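Local structure of KLTH0A00704p (Lachancea thermotolerans, 4J2G) at residues A[71-76]-A[203-208]. The protein acts in autophagy as an Atg13 family protein, whose HORMA domain, the part present here, probably mediates PI 3-kinase recruitment. The protein carries 1 engineered substitution. Numbering follows the deposited sequence.
Sequences ERELKP and GTRILD
Helix 71-76 and strand 203-208 run in nearly the same direction, their axes 27° apart and 8.0 Å at closest approach, with Glu73 beside Ile206. Within the HORMA domain this contact sets a short helix along an edge strand of the five-stranded antiparallel sheet. Every second residue of that strand (Gly203, Arg205 and Leu207) pairs its backbone with strand 89-96, while Ile206 points its amide the other way, to the helix. There the carboxylate of Glu73 meets it: the chain, extended beyond CG, reaches across, and Ile206 N donates a weak but almost straight bond to Glu73 OE1 (3.4 Å, 178° at the hydrogen). The second carboxylate oxygen is less comfortably placed, since Glu73 OE2 lies 3.2 Å from Ile206 O, two acceptors with no hydrogen bond between them. Arg205 passes its CG near OE2, but its guanidinium turns off to a salt bridge with Glu126. Without the carboxylate, as with an alanine here, the Ile206 amide would probably lose this acceptor and a gap would open at the strand edge. Next to the carboxylate the contact becomes apolar. With CG1 anti to the carbonyl carbon (chi1 -67°) and the chain extended at chi2, Ile206 directs CD1 toward Leu74. Both side chains also pack on helix 18-39, Leu74 on Ala34 and Leu35, Ile206 on Cys38. Between them, Leu74 CD2 meets Ile206 CD1 at 3.8 Å.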
ATOM      1  N   GLU A  71      -1.541  15.745  -6.209  1.00 71.73           N
ATOM      2  CA  GLU A  71      -0.421  16.650  -6.523  1.00 69.69           C
ATOM      3  C   GLU A  71       0.112  17.271  -5.238  1.00 68.28           C
ATOM      4  O   GLU A  71       1.321  17.491  -5.103  1.00 61.51           O
ATOM      5  CB  GLU A  71      -0.793  17.729  -7.565  1.00 76.10           C
ATOM      6  CG  GLU A  71       0.413  18.266  -8.357  1.00105.83           C
ATOM      7  CD  GLU A  71       0.184  19.610  -9.080  1.00120.93           C
ATOM      8  OE1 GLU A  71      -0.910  19.837  -9.656  1.00123.98           O
ATOM      9  OE2 GLU A  71       1.122  20.448  -9.099  1.00114.41           O
ATOM     10  N   ARG A  72      -0.783  17.516  -4.279  1.00 67.68           N
ATOM     11  CA  ARG A  72      -0.380  18.087  -3.009  1.00 63.01           C
ATOM     12  C   ARG A  72       0.514  17.066  -2.320  1.00 57.99           C
ATOM     13  O   ARG A  72       1.656  17.349  -2.014  1.00 65.83           O
ATOM     14  CB  ARG A  72      -1.612  18.452  -2.173  1.00 66.84           C
ATOM     15  CG  ARG A  72      -1.295  18.769  -0.724  1.00 84.12           C
ATOM     16  CD  ARG A  72      -2.548  19.043   0.102  1.00 92.07           C
ATOM     17  NE  ARG A  72      -3.405  20.026  -0.564  1.00112.52           N
ATOM     18  CZ  ARG A  72      -4.548  19.743  -1.198  1.00123.37           C
ATOM     19  NH1 ARG A  72      -5.013  18.496  -1.258  1.00125.40           N
ATOM     20  NH2 ARG A  72      -5.240  20.720  -1.770  1.00123.39           N
ATOM     21  N   GLU A  73       0.010  15.848  -2.189  1.00 59.35           N
ATOM     22  CA  GLU A  73       0.713  14.719  -1.585  1.00 56.89           C
ATOM     23  C   GLU A  73       2.010  14.294  -2.338  1.00 49.24           C
ATOM     24  O   GLU A  73       2.932  13.769  -1.710  1.00 47.99           O
ATOM     25  CB  GLU A  73      -0.239  13.519  -1.437  1.00 57.10           C
ATOM     26  CG  GLU A  73      -1.387  13.783  -0.454  1.00 60.84           C
ATOM     27  CD  GLU A  73      -2.063  12.511   0.139  1.00 76.41           C
ATOM     28  OE1 GLU A  73      -2.546  11.644  -0.650  1.00 66.69           O
ATOM     29  OE2 GLU A  73      -2.135  12.394   1.407  1.00 75.38           O
ATOM     30  N   LEU A  74       2.100  14.516  -3.645  1.00 45.91           N
ATOM     31  CA  LEU A  74       3.354  14.145  -4.345  1.00 46.97           C
ATOM     32  C   LEU A  74       4.429  15.235  -4.267  1.00 48.90           C
ATOM     33  O   LEU A  74       5.555  15.031  -4.702  1.00 50.70           O
ATOM     34  CB  LEU A  74       3.094  13.730  -5.768  1.00 55.89           C
ATOM     35  CG  LEU A  74       2.378  12.381  -5.862  1.00 54.74           C
ATOM     36  CD1 LEU A  74       1.887  12.163  -7.262  1.00 52.58           C
ATOM     37  CD2 LEU A  74       3.337  11.262  -5.476  1.00 50.17           C
ATOM     38  N   LYS A  75       4.114  16.364  -3.627  1.00 49.96           N
ATOM     39  CA  LYS A  75       5.090  17.492  -3.553  1.00 57.72           C
ATOM     40  C   LYS A  75       6.532  17.092  -3.078  1.00 62.17           C
ATOM     41  O   LYS A  75       7.539  17.475  -3.723  1.00 58.62           O
ATOM     42  CB  LYS A  75       4.504  18.664  -2.758  1.00 69.09           C
ATOM     43  CG  LYS A  75       5.518  19.704  -2.312  1.00108.11           C
ATOM     44  CD  LYS A  75       5.383  20.025  -0.823  1.00118.67           C
ATOM     45  CE  LYS A  75       6.163  19.048   0.051  1.00113.33           C
ATOM     46  NZ  LYS A  75       5.319  18.611   1.200  1.00116.69           N
ATOM     47  N   PRO A  76       6.647  16.279  -2.000  1.00 52.44           N
ATOM     48  CA  PRO A  76       7.985  15.904  -1.653  1.00 54.53           C
ATOM     49  C   PRO A  76       8.805  15.280  -2.779  1.00 59.26           C
ATOM     50  O   PRO A  76      10.023  15.322  -2.668  1.00 62.80           O
ATOM     51  CB  PRO A  76       7.771  14.878  -0.553  1.00 51.99           C
ATOM     52  CG  PRO A  76       6.507  15.337   0.096  1.00 53.84           C
ATOM     53  CD  PRO A  76       5.672  15.638  -1.095  1.00 54.60           C
ATOM     54  N   GLY A 203      -9.679   3.578  -0.874  1.00 52.12           N
ATOM     55  CA  GLY A 203      -8.986   4.858  -0.906  1.00 40.72           C
ATOM     56  C   GLY A 203      -7.486   4.537  -0.743  1.00 48.70           C
ATOM     57  O   GLY A 203      -7.131   3.426  -0.364  1.00 52.96           O
ATOM     58  N   THR A 204      -6.620   5.479  -1.097  1.00 44.06           N
ATOM     59  CA  THR A 204      -5.202   5.418  -0.836  1.00 45.98           C
ATOM     60  C   THR A 204      -4.782   6.778  -0.416  1.00 47.06           C
ATOM     61  O   THR A 204      -5.488   7.716  -0.668  1.00 46.19           O
ATOM     62  CB  THR A 204      -4.381   5.120  -2.109  1.00 46.48           C
ATOM     63  OG1 THR A 204      -4.778   6.027  -3.127  1.00 49.92           O
ATOM     64  CG2 THR A 204      -4.694   3.717  -2.570  1.00 46.73           C
ATOM     65  N   ARG A 205      -3.585   6.871   0.137  1.00 44.89           N
ATOM     66  CA  ARG A 205      -3.065   8.051   0.767  1.00 51.77           C
ATOM     67  C   ARG A 205      -1.582   7.812   0.627  1.00 47.02           C
ATOM     68  O   ARG A 205      -1.101   6.709   0.868  1.00 50.88           O
ATOM     69  CB  ARG A 205      -3.456   8.016   2.258  1.00 50.73           C
ATOM     70  CG  ARG A 205      -2.750   8.960   3.167  1.00 60.67           C
ATOM     71  CD  ARG A 205      -3.264   8.870   4.623  1.00 48.47           C
ATOM     72  NE  ARG A 205      -4.502   8.110   4.696  1.00 65.17           N
ATOM     73  CZ  ARG A 205      -5.602   8.562   5.277  1.00 72.62           C
ATOM     74  NH1 ARG A 205      -5.592   9.776   5.826  1.00 92.56           N
ATOM     75  NH2 ARG A 205      -6.699   7.814   5.341  1.00 56.01           N
ATOM     76  N   ILE A 206      -0.879   8.848   0.227  1.00 48.75           N
ATOM     77  CA  ILE A 206       0.543   8.847   0.106  1.00 51.21           C
ATOM     78  C   ILE A 206       1.056   9.626   1.262  1.00 49.80           C
ATOM     79  O   ILE A 206       0.479  10.605   1.616  1.00 58.10           O
ATOM     80  CB  ILE A 206       0.931   9.565  -1.177  1.00 49.63           C
ATOM     81  CG1 ILE A 206       0.454   8.724  -2.362  1.00 50.59           C
ATOM     82  CG2 ILE A 206       2.404   9.852  -1.159  1.00 51.88           C
ATOM     83  CD1 ILE A 206       0.489   9.399  -3.738  1.00 60.52           C
ATOM     84  N   LEU A 207       2.132   9.152   1.866  1.00 54.57           N
ATOM     85  CA  LEU A 207       2.734   9.711   3.063  1.00 47.09           C
ATOM     86  C   LEU A 207       4.257   9.739   2.883  1.00 56.16           C
ATOM     87  O   LEU A 207       4.870   8.843   2.204  1.00 50.60           O
ATOM     88  CB  LEU A 207       2.506   8.835   4.265  1.00 49.08           C
ATOM     89  CG  LEU A 207       1.027   8.676   4.666  1.00 67.60           C
ATOM     90  CD1 LEU A 207       0.849   7.636   5.761  1.00 50.65           C
ATOM     91  CD2 LEU A 207       0.476  10.026   5.078  1.00 59.13           C
ATOM     92  N   ASP A 208       4.873  10.766   3.475  1.00 52.77           N
ATOM     93  CA  ASP A 208       6.343  10.812   3.620  1.00 58.43           C
ATOM     94  C   ASP A 208       6.689   9.858   4.765  1.00 59.05           C
ATOM     95  O   ASP A 208       6.287  10.048   5.908  1.00 55.42           O
ATOM     96  CB  ASP A 208       6.784  12.229   3.906  1.00 64.10           C
ATOM     97  CG  ASP A 208       8.294  12.372   4.126  1.00 76.26           C
ATOM     98  OD1 ASP A 208       8.972  11.430   4.635  1.00 79.19           O
ATOM     99  OD2 ASP A 208       8.782  13.483   3.786  1.00 72.99           O
TER